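Local coordinates for hypothetical membrane spanning protein (Vibrio fischeri, PDB 4RCK) that is of unknown function but probably spans the membrane and carries a BatA-type von Willebrand factor A domain that binds magnesium, at residues G67-T79 and L99-A113. Numbering follows the deposited sequence.
Sequences GLVLFGDHAYLQT and LVGQRTAIGEGLGLA
Beside the metal-ion-dependent adhesion site (MIDAS) of this von Willebrand factor A domain, whose DxSxS motif is Asp-26, Ser-28 and Ser-30, the tight turn of the 65-71/75-82 hairpin meets the loop that leads into helix 106-118. Asp-73 N donates a nearly straight bond to Val-100 O (2.9 Å, 166° at the hydrogen), tying the turn to that loop. A chi1 of -74° sets Asp-73 CG anti to the carbonyl carbon and brings OD1 to Arg-103 N, a weak bond (3.1 Å). A further weak bond runs from Ala-105 N, at the N-cap position, to Gly-72 O. Val-100 packs CB and CG2 against Gly-72 CA, while its CG1 meets the edge of the Tyr-76 ring at CE2 (3.7 Å). Along the helix, Ala-75 CB rests on Gly-109 N (3.6 Å), and Val-69 splits its branches, CG1 against Gly-109 O and CG2 to Ala-113 CB (4.0 Å). The ring edge of Phe-71 reaches CB of Thr-104, probably the MIDAS threonine, whose side chain touches magnesium-binding Ser-28. Helix segment 106-113 runs nearly antiparallel to strand 67-71 (162°), which pairs with strand 19-26, while Leu-68 touches helix 85-93 and Leu-130 of the second subunit packs on Phe-71.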
loop_
_atom_site.group_PDB
_atom_site.type_symbol
_atom_site.label_atom_id
_atom_site.label_comp_id
_atom_site.label_asym_id
_atom_site.label_seq_id
_atom_site.Cartn_x
_atom_site.Cartn_y
_atom_site.Cartn_z
ATOM N N GLY A 67 -3.567 -4.937 9.198
ATOM C CA GLY A 67 -2.762 -4.722 10.386
ATOM C C GLY A 67 -3.418 -5.334 11.609
ATOM O O GLY A 67 -4.616 -5.617 11.596
ATOM N N LEU A 68 -2.642 -5.533 12.671
ATOM C CA LEU A 68 -3.144 -6.236 13.850
ATOM C C LEU A 68 -2.928 -5.470 15.157
ATOM O O LEU A 68 -1.798 -5.150 15.526
ATOM C CB LEU A 68 -2.489 -7.617 13.946
ATOM C CG LEU A 68 -2.865 -8.509 15.131
ATOM C CD1 LEU A 68 -4.375 -8.646 15.255
ATOM C CD2 LEU A 68 -2.212 -9.876 14.981
ATOM N N VAL A 69 -4.028 -5.190 15.851
ATOM C CA VAL A 69 -3.976 -4.589 17.180
ATOM C C VAL A 69 -4.529 -5.569 18.210
ATOM O O VAL A 69 -5.615 -6.115 18.036
ATOM C CB VAL A 69 -4.776 -3.270 17.252
ATOM C CG1 VAL A 69 -4.655 -2.649 18.635
ATOM C CG2 VAL A 69 -4.300 -2.298 16.185
ATOM N N LEU A 70 -3.771 -5.799 19.276
ATOM C CA LEU A 70 -4.205 -6.681 20.353
ATOM C C LEU A 70 -4.457 -5.850 21.602
ATOM O O LEU A 70 -3.700 -4.918 21.884
ATOM C CB LEU A 70 -3.149 -7.752 20.632
ATOM C CG LEU A 70 -2.632 -8.532 19.422
ATOM C CD1 LEU A 70 -1.379 -9.323 19.780
ATOM C CD2 LEU A 70 -3.711 -9.458 18.882
ATOM N N PHE A 71 -5.510 -6.157 22.355
ATOM C CA PHE A 71 -5.725 -5.397 23.581
ATOM C C PHE A 71 -6.094 -6.233 24.803
ATOM O O PHE A 71 -6.446 -7.412 24.714
ATOM C CB PHE A 71 -6.786 -4.301 23.366
ATOM C CG PHE A 71 -8.162 -4.814 23.037
ATOM C CD1 PHE A 71 -8.478 -5.217 21.753
ATOM C CD2 PHE A 71 -9.155 -4.843 24.002
ATOM C CE1 PHE A 71 -9.748 -5.669 21.442
ATOM C CE2 PHE A 71 -10.425 -5.292 23.700
ATOM C CZ PHE A 71 -10.724 -5.707 22.419
ATOM N N GLY A 72 -5.957 -5.579 25.951
ATOM C CA GLY A 72 -6.213 -6.145 27.258
ATOM C C GLY A 72 -6.132 -4.974 28.221
ATOM O O GLY A 72 -6.777 -3.948 27.990
ATOM N N ASP A 73 -5.352 -5.115 29.291
ATOM C CA ASP A 73 -5.121 -4.007 30.217
ATOM C C ASP A 73 -4.630 -2.791 29.444
ATOM O O ASP A 73 -5.086 -1.671 29.666
ATOM C CB ASP A 73 -4.104 -4.392 31.296
ATOM C CG ASP A 73 -4.679 -5.336 32.334
ATOM O OD1 ASP A 73 -5.847 -5.742 32.187
ATOM O OD2 ASP A 73 -3.953 -5.695 33.285
ATOM N N HIS A 74 -3.694 -3.032 28.533
ATOM C CA HIS A 74 -3.228 -2.010 27.609
ATOM C C HIS A 74 -3.401 -2.511 26.181
ATOM O O HIS A 74 -3.532 -3.713 25.951
ATOM C CB HIS A 74 -1.766 -1.653 27.881
ATOM C CG HIS A 74 -0.818 -2.792 27.670
ATOM N ND1 HIS A 74 -0.726 -3.856 28.543
ATOM C CD2 HIS A 74 0.082 -3.035 26.688
ATOM C CE1 HIS A 74 0.187 -4.704 28.107
ATOM N NE2 HIS A 74 0.694 -4.229 26.983
ATOM N N ALA A 75 -3.409 -1.589 25.227
ATOM C CA ALA A 75 -3.520 -1.956 23.823
ATOM C C ALA A 75 -2.191 -1.730 23.117
ATOM O O ALA A 75 -1.528 -0.717 23.344
ATOM C CB ALA A 75 -4.625 -1.162 23.148
ATOM N N TYR A 76 -1.794 -2.674 22.270
ATOM C CA TYR A 76 -0.576 -2.496 21.490
ATOM C C TYR A 76 -0.721 -2.991 20.054
ATOM O O TYR A 76 -1.582 -3.812 19.737
ATOM C CB TYR A 76 0.614 -3.182 22.171
ATOM C CG TYR A 76 0.507 -4.683 22.303
ATOM C CD1 TYR A 76 1.002 -5.524 21.315
ATOM C CD2 TYR A 76 -0.068 -5.259 23.427
ATOM C CE1 TYR A 76 0.915 -6.897 21.437
ATOM C CE2 TYR A 76 -0.160 -6.631 23.558
ATOM C CZ TYR A 76 0.333 -7.446 22.561
ATOM O OH TYR A 76 0.242 -8.814 22.690
ATOM N N LEU A 77 0.143 -2.464 19.196
ATOM C CA LEU A 77 0.098 -2.706 17.765
ATOM C C LEU A 77 1.051 -3.839 17.385
ATOM O O LEU A 77 2.268 -3.698 17.500
ATOM C CB LEU A 77 0.448 -1.409 17.026
ATOM C CG LEU A 77 0.382 -1.287 15.504
ATOM C CD1 LEU A 77 1.658 -1.808 14.860
ATOM C CD2 LEU A 77 -0.857 -1.974 14.948
ATOM N N GLN A 78 0.492 -4.958 16.934
ATOM C CA GLN A 78 1.296 -6.134 16.607
ATOM C C GLN A 78 1.899 -6.043 15.206
ATOM O O GLN A 78 3.091 -6.284 15.018
ATOM C CB GLN A 78 0.452 -7.405 16.740
ATOM C CG GLN A 78 1.171 -8.699 16.369
ATOM C CD GLN A 78 2.187 -9.149 17.408
ATOM O OE1 GLN A 78 2.916 -10.117 17.192
ATOM N NE2 GLN A 78 2.234 -8.456 18.540
ATOM N N THR A 79 1.072 -5.686 14.231
ATOM C CA THR A 79 1.530 -5.491 12.860
ATOM C C THR A 79 1.079 -4.125 12.364
ATOM O O THR A 79 -0.107 -3.801 12.451
ATOM C CB THR A 79 0.995 -6.587 11.919
ATOM O OG1 THR A 79 1.367 -7.873 12.430
ATOM C CG2 THR A 79 1.553 -6.411 10.514
ATOM N N LEU A 99 -1.096 -12.614 28.875
ATOM C CA LEU A 99 -0.008 -11.641 28.882
ATOM C C LEU A 99 -0.549 -10.250 29.204
ATOM O O LEU A 99 0.102 -9.463 29.892
ATOM C CB LEU A 99 0.733 -11.632 27.540
ATOM C CG LEU A 99 0.046 -12.258 26.321
ATOM C CD1 LEU A 99 -1.167 -11.455 25.872
ATOM C CD2 LEU A 99 1.033 -12.419 25.173
ATOM N N VAL A 100 -1.754 -9.966 28.718
ATOM C CA VAL A 100 -2.350 -8.639 28.843
ATOM C C VAL A 100 -3.322 -8.517 30.013
ATOM O O VAL A 100 -3.943 -7.471 30.199
ATOM C CB VAL A 100 -3.097 -8.242 27.556
ATOM C CG1 VAL A 100 -2.115 -8.028 26.416
ATOM C CG2 VAL A 100 -4.121 -9.303 27.195
ATOM N N GLY A 101 -3.465 -9.583 30.792
ATOM C CA GLY A 101 -4.303 -9.538 31.976
ATOM C C GLY A 101 -5.779 -9.763 31.713
ATOM O O GLY A 101 -6.178 -10.187 30.628
ATOM N N GLN A 102 -6.591 -9.468 32.724
ATOM C CA GLN A 102 -8.019 -9.765 32.692
ATOM C C GLN A 102 -8.843 -8.666 32.037
ATOM O O GLN A 102 -9.853 -8.933 31.384
ATOM C CB GLN A 102 -8.530 -10.003 34.115
ATOM C CG GLN A 102 -7.897 -11.196 34.795
ATOM C CD GLN A 102 -8.103 -12.473 34.009
ATOM O OE1 GLN A 102 -9.211 -12.765 33.560
ATOM N NE2 GLN A 102 -7.032 -13.235 33.826
ATOM N N ARG A 103 -8.403 -7.429 32.219
ATOM C CA ARG A 103 -9.188 -6.265 31.834
ATOM C C ARG A 103 -9.080 -5.967 30.336
ATOM O O ARG A 103 -8.129 -6.398 29.696
ATOM C CB ARG A 103 -8.744 -5.059 32.667
ATOM C CG ARG A 103 -8.753 -5.321 34.172
ATOM C CD ARG A 103 -8.481 -4.053 34.975
ATOM N NE ARG A 103 -9.709 -3.329 35.298
ATOM C CZ ARG A 103 -10.323 -3.385 36.476
ATOM N NH1 ARG A 103 -9.822 -4.128 37.453
ATOM N NH2 ARG A 103 -11.437 -2.695 36.680
ATOM N N THR A 104 -10.059 -5.252 29.776
ATOM C CA THR A 104 -10.023 -4.895 28.352
ATOM C C THR A 104 -10.046 -3.394 28.083
ATOM O O THR A 104 -10.827 -2.647 28.670
ATOM C CB THR A 104 -11.203 -5.514 27.557
ATOM O OG1 THR A 104 -12.453 -5.116 28.134
ATOM C CG2 THR A 104 -11.111 -7.022 27.531
ATOM N N ALA A 105 -9.178 -2.976 27.169
ATOM C CA ALA A 105 -9.146 -1.607 26.677
ATOM C C ALA A 105 -9.704 -1.533 25.266
ATOM O O ALA A 105 -8.976 -1.727 24.296
ATOM C CB ALA A 105 -7.724 -1.064 26.717
ATOM N N ILE A 106 -10.996 -1.255 25.152
ATOM C CA ILE A 106 -11.629 -1.189 23.843
ATOM C C ILE A 106 -11.347 0.158 23.184
ATOM O O ILE A 106 -11.060 0.224 21.988
ATOM C CB ILE A 106 -13.147 -1.417 23.931
ATOM C CG1 ILE A 106 -13.438 -2.741 24.636
ATOM C CG2 ILE A 106 -13.766 -1.420 22.546
ATOM C CD1 ILE A 106 -14.905 -3.116 24.664
ATOM N N GLY A 107 -11.415 1.226 23.973
ATOM C CA GLY A 107 -11.108 2.556 23.482
ATOM C C GLY A 107 -9.675 2.657 22.998
ATOM O O GLY A 107 -9.416 3.125 21.889
ATOM N N GLU A 108 -8.744 2.212 23.837
ATOM C CA GLU A 108 -7.323 2.219 23.505
ATOM C C GLU A 108 -7.035 1.401 22.250
ATOM O O GLU A 108 -6.197 1.777 21.432
ATOM C CB GLU A 108 -6.499 1.679 24.674
ATOM C CG GLU A 108 -6.517 2.552 25.917
ATOM C CD GLU A 108 -5.258 3.386 26.057
ATOM O OE1 GLU A 108 -4.265 2.874 26.619
ATOM O OE2 GLU A 108 -5.258 4.550 25.607
ATOM N N GLY A 109 -7.735 0.279 22.109
ATOM C CA GLY A 109 -7.577 -0.577 20.948
ATOM C C GLY A 109 -8.000 0.119 19.670
ATOM O O GLY A 109 -7.311 0.044 18.654
ATOM N N LEU A 110 -9.137 0.807 19.726
ATOM C CA LEU A 110 -9.645 1.541 18.574
ATOM C C LEU A 110 -8.788 2.763 18.271
ATOM O O LEU A 110 -8.480 3.044 17.113
ATOM C CB LEU A 110 -11.096 1.967 18.807
ATOM C CG LEU A 110 -12.116 0.841 18.980
ATOM C CD1 LEU A 110 -13.508 1.411 19.204
ATOM C CD2 LEU A 110 -12.100 -0.090 17.779
ATOM N N GLY A 111 -8.411 3.488 19.320
ATOM C CA GLY A 111 -7.597 4.682 19.175
ATOM C C GLY A 111 -6.254 4.389 18.538
ATOM O O GLY A 111 -5.737 5.188 17.758
ATOM N N LEU A 112 -5.690 3.234 18.870
ATOM C CA LEU A 112 -4.411 2.818 18.311
ATOM C C LEU A 112 -4.578 2.352 16.870
ATOM O O LEU A 112 -3.735 2.623 16.015
ATOM C CB LEU A 112 -3.792 1.711 19.160
ATOM C CG LEU A 112 -2.433 1.184 18.706
ATOM C CD1 LEU A 112 -1.465 2.328 18.456
ATOM C CD2 LEU A 112 -1.884 0.255 19.759
ATOM N N ALA A 113 -5.671 1.644 16.612
ATOM C CA ALA A 113 -6.003 1.212 15.262
ATOM C C ALA A 113 -6.261 2.424 14.378
ATOM O O ALA A 113 -5.815 2.476 13.231
ATOM C CB ALA A 113 -7.207 0.299 15.282
#